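Local atomic coordinates of streptokinase domain B (PDB entry 1QQR), a protein that forms one domain of streptokinase, a streptococcal plasminogen activator without proteolytic activity of its own, and probably takes part in its dealings with plasminogen. Residues A[52-55]-A[56-59]; A[84-87]-A[88-91]; A[42-45]-A[46-50]. All coordinates share one frame; numbering follows the deposited sequence.

Contact 1 of 3, residues A[52-55]-A[56-59]; sequences QAQS and ILNK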
# COMPACT_ATOMS: atom_id res chain seq x y z
N GLN A 52 5.56 3.41 -7.94
CA GLN A 52 4.24 2.83 -8.15
C GLN A 52 3.15 3.89 -8.03
O GLN A 52 2.25 3.98 -8.86
CB GLN A 52 3.97 1.74 -7.10
CG GLN A 52 4.23 0.34 -7.58
CD GLN A 52 3.51 0.03 -8.87
OE1 GLN A 52 2.29 0.25 -9.01
NE2 GLN A 52 4.26 -0.48 -9.84
N ALA A 53 3.22 4.69 -6.97
CA ALA A 53 2.20 5.70 -6.76
C ALA A 53 2.21 6.75 -7.89
O ALA A 53 1.17 7.12 -8.42
CB ALA A 53 2.40 6.37 -5.38
N GLN A 54 3.40 7.21 -8.28
CA GLN A 54 3.51 8.21 -9.33
C GLN A 54 2.89 7.65 -10.61
O GLN A 54 2.15 8.35 -11.29
CB GLN A 54 4.98 8.60 -9.55
CG GLN A 54 5.24 9.73 -10.58
CD GLN A 54 4.46 11.04 -10.28
OE1 GLN A 54 4.68 11.69 -9.25
NE2 GLN A 54 3.55 11.41 -11.19
N SER A 55 3.16 6.39 -10.93
CA SER A 55 2.59 5.86 -12.16
C SER A 55 1.07 5.74 -12.06
O SER A 55 0.35 6.03 -13.02
CB SER A 55 3.25 4.52 -12.53
OG SER A 55 2.57 3.39 -12.02
N ILE A 56 0.56 5.34 -10.90
CA ILE A 56 -0.88 5.24 -10.75
C ILE A 56 -1.49 6.65 -10.85
O ILE A 56 -2.53 6.84 -11.49
CB ILE A 56 -1.25 4.62 -9.41
CG1 ILE A 56 -0.95 3.12 -9.47
CG2 ILE A 56 -2.70 4.91 -9.08
CD1 ILE A 56 -1.19 2.40 -8.19
N LEU A 57 -0.81 7.62 -10.24
CA LEU A 57 -1.25 9.02 -10.26
C LEU A 57 -1.30 9.52 -11.71
O LEU A 57 -2.22 10.22 -12.10
CB LEU A 57 -0.29 9.91 -9.45
CG LEU A 57 -0.69 11.39 -9.43
CD1 LEU A 57 -2.07 11.53 -8.76
CD2 LEU A 57 0.35 12.22 -8.67
N ASN A 58 -0.30 9.16 -12.52
CA ASN A 58 -0.28 9.58 -13.91
C ASN A 58 -1.51 9.08 -14.65
O ASN A 58 -2.18 9.86 -15.32
CB ASN A 58 0.98 9.06 -14.62
CG ASN A 58 2.24 9.81 -14.21
OD1 ASN A 58 3.36 9.38 -14.51
ND2 ASN A 58 2.06 10.94 -13.52
N LYS A 59 -1.82 7.79 -14.52
CA LYS A 59 -2.98 7.24 -15.21
C LYS A 59 -4.30 7.86 -14.77
O LYS A 59 -5.06 8.33 -15.61
CB LYS A 59 -3.08 5.73 -15.02
CG LYS A 59 -1.88 4.95 -15.49
CD LYS A 59 -2.09 3.44 -15.24
CE LYS A 59 -0.87 2.61 -15.63
NZ LYS A 59 -1.09 1.15 -15.38

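Contact 2 of 3, residues A[84-87]-A[88-91]; sequences ILPM and DQEF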
# COMPACT_ATOMS: atom_id res chain seq x y z
N ILE A 84 3.42 0.06 10.92
CA ILE A 84 3.42 1.47 10.55
C ILE A 84 4.82 1.82 10.07
O ILE A 84 5.77 1.82 10.84
CB ILE A 84 3.09 2.34 11.79
CG1 ILE A 84 1.86 1.80 12.51
CG2 ILE A 84 2.88 3.78 11.37
CD1 ILE A 84 0.61 1.60 11.62
N LEU A 85 4.95 2.11 8.78
CA LEU A 85 6.23 2.46 8.21
C LEU A 85 6.55 3.91 8.58
O LEU A 85 5.65 4.73 8.79
CB LEU A 85 6.17 2.24 6.70
CG LEU A 85 5.91 0.75 6.37
CD1 LEU A 85 5.45 0.53 4.94
CD2 LEU A 85 7.18 -0.02 6.62
N PRO A 86 7.85 4.25 8.68
CA PRO A 86 8.32 5.61 9.02
C PRO A 86 7.75 6.67 8.08
O PRO A 86 7.82 6.53 6.87
CB PRO A 86 9.83 5.49 8.89
CG PRO A 86 10.10 4.08 9.26
CD PRO A 86 8.99 3.33 8.55
N MET A 87 7.22 7.75 8.65
CA MET A 87 6.59 8.81 7.86
C MET A 87 7.47 9.84 7.13
O MET A 87 7.10 10.29 6.03
CB MET A 87 5.55 9.55 8.71
CG MET A 87 4.18 8.90 8.67
SD MET A 87 3.37 8.75 10.27
CE MET A 87 4.29 7.36 10.99
N ASP A 88 8.60 10.23 7.70
CA ASP A 88 9.42 11.23 7.03
C ASP A 88 10.86 10.87 6.72
O ASP A 88 11.77 11.66 6.97
CB ASP A 88 9.39 12.55 7.82
CG ASP A 88 8.06 13.29 7.67
OD1 ASP A 88 7.66 13.57 6.52
OD2 ASP A 88 7.43 13.59 8.70
N GLN A 89 11.06 9.68 6.16
CA GLN A 89 12.40 9.22 5.79
C GLN A 89 12.20 8.03 4.87
O GLN A 89 11.15 7.40 4.89
CB GLN A 89 13.18 8.80 7.03
CG GLN A 89 12.53 7.65 7.78
CD GLN A 89 13.23 7.29 9.08
OE1 GLN A 89 13.31 8.11 9.99
NE2 GLN A 89 13.73 6.07 9.18
N GLU A 90 13.20 7.75 4.03
CA GLU A 90 13.11 6.60 3.14
C GLU A 90 13.07 5.36 4.02
O GLU A 90 13.54 5.38 5.16
CB GLU A 90 14.31 6.56 2.21
CG GLU A 90 14.43 7.80 1.35
CD GLU A 90 13.24 8.02 0.43
OE1 GLU A 90 13.18 9.07 -0.23
OE2 GLU A 90 12.36 7.13 0.35
N PHE A 91 12.48 4.28 3.52
CA PHE A 91 12.38 3.07 4.31
C PHE A 91 12.40 1.81 3.47
O PHE A 91 12.26 1.86 2.25
CB PHE A 91 11.09 3.10 5.15
CG PHE A 91 9.80 3.22 4.33
CD1 PHE A 91 9.35 2.16 3.53
CD2 PHE A 91 9.04 4.38 4.38
CE1 PHE A 91 8.15 2.27 2.80
CE2 PHE A 91 7.84 4.49 3.65
CZ PHE A 91 7.40 3.43 2.86
O HOH W 1 8.23 8.07 4.04

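Contact 3 of 3, residues A[42-45]-A[46-50]; sequences DTIT and SQELL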
# COMPACT_ATOMS: atom_id res chain seq x y z
N ASP A 42 11.80 -10.92 1.79
CA ASP A 42 12.05 -10.06 0.64
C ASP A 42 11.77 -8.63 1.08
O ASP A 42 11.04 -8.39 2.07
CB ASP A 42 11.12 -10.44 -0.51
CG ASP A 42 11.58 -11.69 -1.24
OD1 ASP A 42 12.42 -12.42 -0.67
OD2 ASP A 42 11.11 -11.93 -2.37
N THR A 43 12.32 -7.66 0.37
CA THR A 43 12.10 -6.27 0.75
C THR A 43 11.49 -5.45 -0.36
O THR A 43 11.58 -5.79 -1.52
CB THR A 43 13.40 -5.59 1.15
OG1 THR A 43 14.31 -5.67 0.05
CG2 THR A 43 14.00 -6.25 2.39
N ILE A 44 10.88 -4.34 0.05
CA ILE A 44 10.24 -3.38 -0.83
C ILE A 44 10.70 -2.07 -0.22
O ILE A 44 10.63 -1.92 0.99
CB ILE A 44 8.71 -3.48 -0.75
CG1 ILE A 44 8.28 -4.87 -1.20
CG2 ILE A 44 8.06 -2.45 -1.64
CD1 ILE A 44 6.85 -5.16 -0.93
N THR A 45 11.18 -1.14 -1.05
CA THR A 45 11.68 0.14 -0.54
C THR A 45 10.69 1.25 -0.84
O THR A 45 9.85 1.12 -1.74
CB THR A 45 13.00 0.52 -1.22
OG1 THR A 45 12.81 0.55 -2.64
CG2 THR A 45 14.09 -0.48 -0.89
N SER A 46 10.83 2.35 -0.10
CA SER A 46 9.98 3.52 -0.31
C SER A 46 10.13 4.08 -1.73
O SER A 46 9.16 4.56 -2.32
CB SER A 46 10.32 4.59 0.71
OG SER A 46 11.72 4.75 0.79
N GLN A 47 11.32 4.00 -2.32
CA GLN A 47 11.47 4.52 -3.69
C GLN A 47 10.64 3.72 -4.68
O GLN A 47 10.05 4.28 -5.60
CB GLN A 47 12.94 4.51 -4.13
CG GLN A 47 13.81 5.53 -3.41
CD GLN A 47 14.38 5.00 -2.12
OE1 GLN A 47 15.16 5.68 -1.46
NE2 GLN A 47 14.00 3.79 -1.75
N GLU A 48 10.59 2.41 -4.49
CA GLU A 48 9.78 1.56 -5.36
C GLU A 48 8.30 1.89 -5.21
O GLU A 48 7.56 1.89 -6.19
CB GLU A 48 9.99 0.10 -5.00
CG GLU A 48 11.44 -0.35 -5.13
CD GLU A 48 11.62 -1.82 -4.79
OE1 GLU A 48 11.96 -2.60 -5.70
OE2 GLU A 48 11.42 -2.19 -3.60
N LEU A 49 7.87 2.16 -3.98
CA LEU A 49 6.46 2.47 -3.74
C LEU A 49 6.12 3.82 -4.38
O LEU A 49 5.05 3.98 -5.00
CB LEU A 49 6.16 2.47 -2.23
CG LEU A 49 6.29 1.09 -1.56
CD1 LEU A 49 5.98 1.23 -0.08
CD2 LEU A 49 5.33 0.08 -2.21
N LEU A 50 7.04 4.78 -4.25
CA LEU A 50 6.84 6.10 -4.87
C LEU A 50 6.68 5.92 -6.37
O LEU A 50 5.79 6.54 -6.97
CB LEU A 50 8.03 7.03 -4.63
CG LEU A 50 7.95 8.35 -5.43
CD1 LEU A 50 6.91 9.29 -4.84
CD2 LEU A 50 9.28 9.03 -5.39

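Contact 1 of 3, residues A[52-55]-A[56-59]
Ile56 follows Gln52 by one turn of helix 46-60, the helix that lies across the sheet in the beta-grasp fold of this domain, and eight consecutive residues show how such a helix divides its work between backbone, sheet side and outer side. The backbone component is regular alpha-helical bonding, each amide donating to the carbonyl four residues earlier. Ile56 N lies 3.0 Å from Gln52 O, and Asn58 N to Gln54 O and Lys59 N to Ser55 O follow the same pattern. Leu57 N approaches Ala53 O to 2.7 Å and nearly in line with the carbonyl, whereas the other three donors are tilted by 20° or more from the carbonyl planes.

Side-chain packing comes next. Ile56 has CG1 beside its own backbone N, with CD1 stretched away (chi2 177°), and this branch runs back over the preceding turn to bring CG1 into van der Waals contact with the backbone carbonyl, 3.4 Å from Gln52 O. The buried pair Ala53 and Leu57 faces the sheet: Ala53 rests on Tyr12 and Tyr124, Leu57 on Phe16 and Val126, and Ile56 adds contacts to both Tyr12 and Phe16.

Polar side chains flank this apolar strip and tie the helix to its neighbours. Gln52 bends at chi2 and accepts a hydrogen bond from Lys33 NZ through OE1, at the start of strand 33-38. Gln54, its CG opposite the backbone N (chi1 -176°) and its chain likewise bent, accepts from Ile66 N through OE1, which joins the helix to strand 64-76; its NE2 passes 4.2 Å from Leu57 CD2. At the exposed end Lys59, extended beyond CG, begins its course alongside the preceding turn, with CG 3.5 Å from Ser55 O.

Contact 2 of 3, residues A[84-87]-A[88-91]
Leu85 presents its CB squarely to one face of the Phe91 ring, a CH-pi contact that spans the loop joining strand 83-84 to strand 92-94 of the beta-grasp domain. CB stands 4.1 Å from the ring centroid and only 8° off the ring normal, so the methylene lies almost over the middle of the ring. The branch beyond it continues toward the rim, where Leu85 CD1 comes to 3.9 Å from Phe91 CE1; the two side chains meet at roughly a right angle. Phe91 attains this position with CG between its own backbone N and carbonyl carbon (chi1 59°), which folds the ring back over the beginning of the loop.

Pro86 completes the first shell. Its CD touches Phe91 CB at 4.0 Å, and its carbonyl oxygen approaches the ring obliquely, 3.5 Å from Phe91 CD2. Further round the turn, Pro86 CB packs against Gln89 CG at 3.6 Å, the glutamine being extended beyond CG and crossing the pyrrolidine at a slant.

Beyond these contacts lie the groups that hold the two flanking residues. Leu85 is bonded through its backbone to Ser72 and leans on Val74, both in strand 64-76, while the Phe91 ring also touches Arg69 and Ser72 of that strand and Leu49 of helix 46-60. The Phe91 amide donates to Ser46 OG, at the first turn of that helix. Between the limbs of the loop a water, which has other acceptors nearby and need not donate to both limbs at once, lies 3.2 Å from Pro86 O and 3.1 Å from Gln89 O.

Contact 3 of 3, residues A[42-45]-A[46-50]
Glu48 turns its carboxylate back over the start of helix 46-60 and meets Thr45, the last residue of strand 43-45, in the closest part of this junction. Thr45 N donates to Glu48 OE2 at 2.8 Å, a nearly straight bond of 160° received by the lone pair of OE2 that points away from the other oxygen. The same oxygen takes a second, weak bond from Thr45 OG1 at 3.2 Å, so the amide and hydroxyl of one threonine share it. Glu48 CG is 3.0 Å from Thr45 OG1, a short contact.

With Thr45 as N-cap and Glu48 three residues on, the exchange is a capping box. Its return bond, Glu48 N to Thr45 OG1, is weak at 3.4 Å; the hydroxyl faces the first turn because OG1 sits between the threonine's own N and carbonyl carbon (chi1 56°). Leu49 N closes the first full helical turn on Thr45 O. On the buried side Ile44 CG2 meets Leu49 CD2 at 3.8 Å, and the two residues continue inward to strands 8-18, 33-38 and 111-128, touching Val10, Tyr12, Leu35, Leu38 and Ile120 among others.

The outer side is looser. Glu48 OE1 has a long, weak ion pair with Lys36 NZ, of strand 33-38. Gln47, exposed to solvent, bends at chi2 and lays its amide beside the cap, its NE2 3.5 Å from Thr45 CB.

How the contacts relate
From the N terminus the chain meets contact 3 first, where strand 43-45 passes into helix 46-60; contact 1 adjoins it in sequence and continues along the same helix, their centres about 14 Å apart. Contact 2 comes later, closing the loop between strands 83-84 and 92-94. The three follow in series, and none nests within or crosses another. Contact 2 nevertheless returns in space to contact 3, through probable hydrogen bonds between Glu90 OE2 and Ser46 OG and between Phe91 O and Ser46 N. Just beyond this meeting, strands 43-45 and 92-94 pair antiparallel. Contact 1 stays separate from contact 2, and its residues pack the rest of the helix on the main sheet.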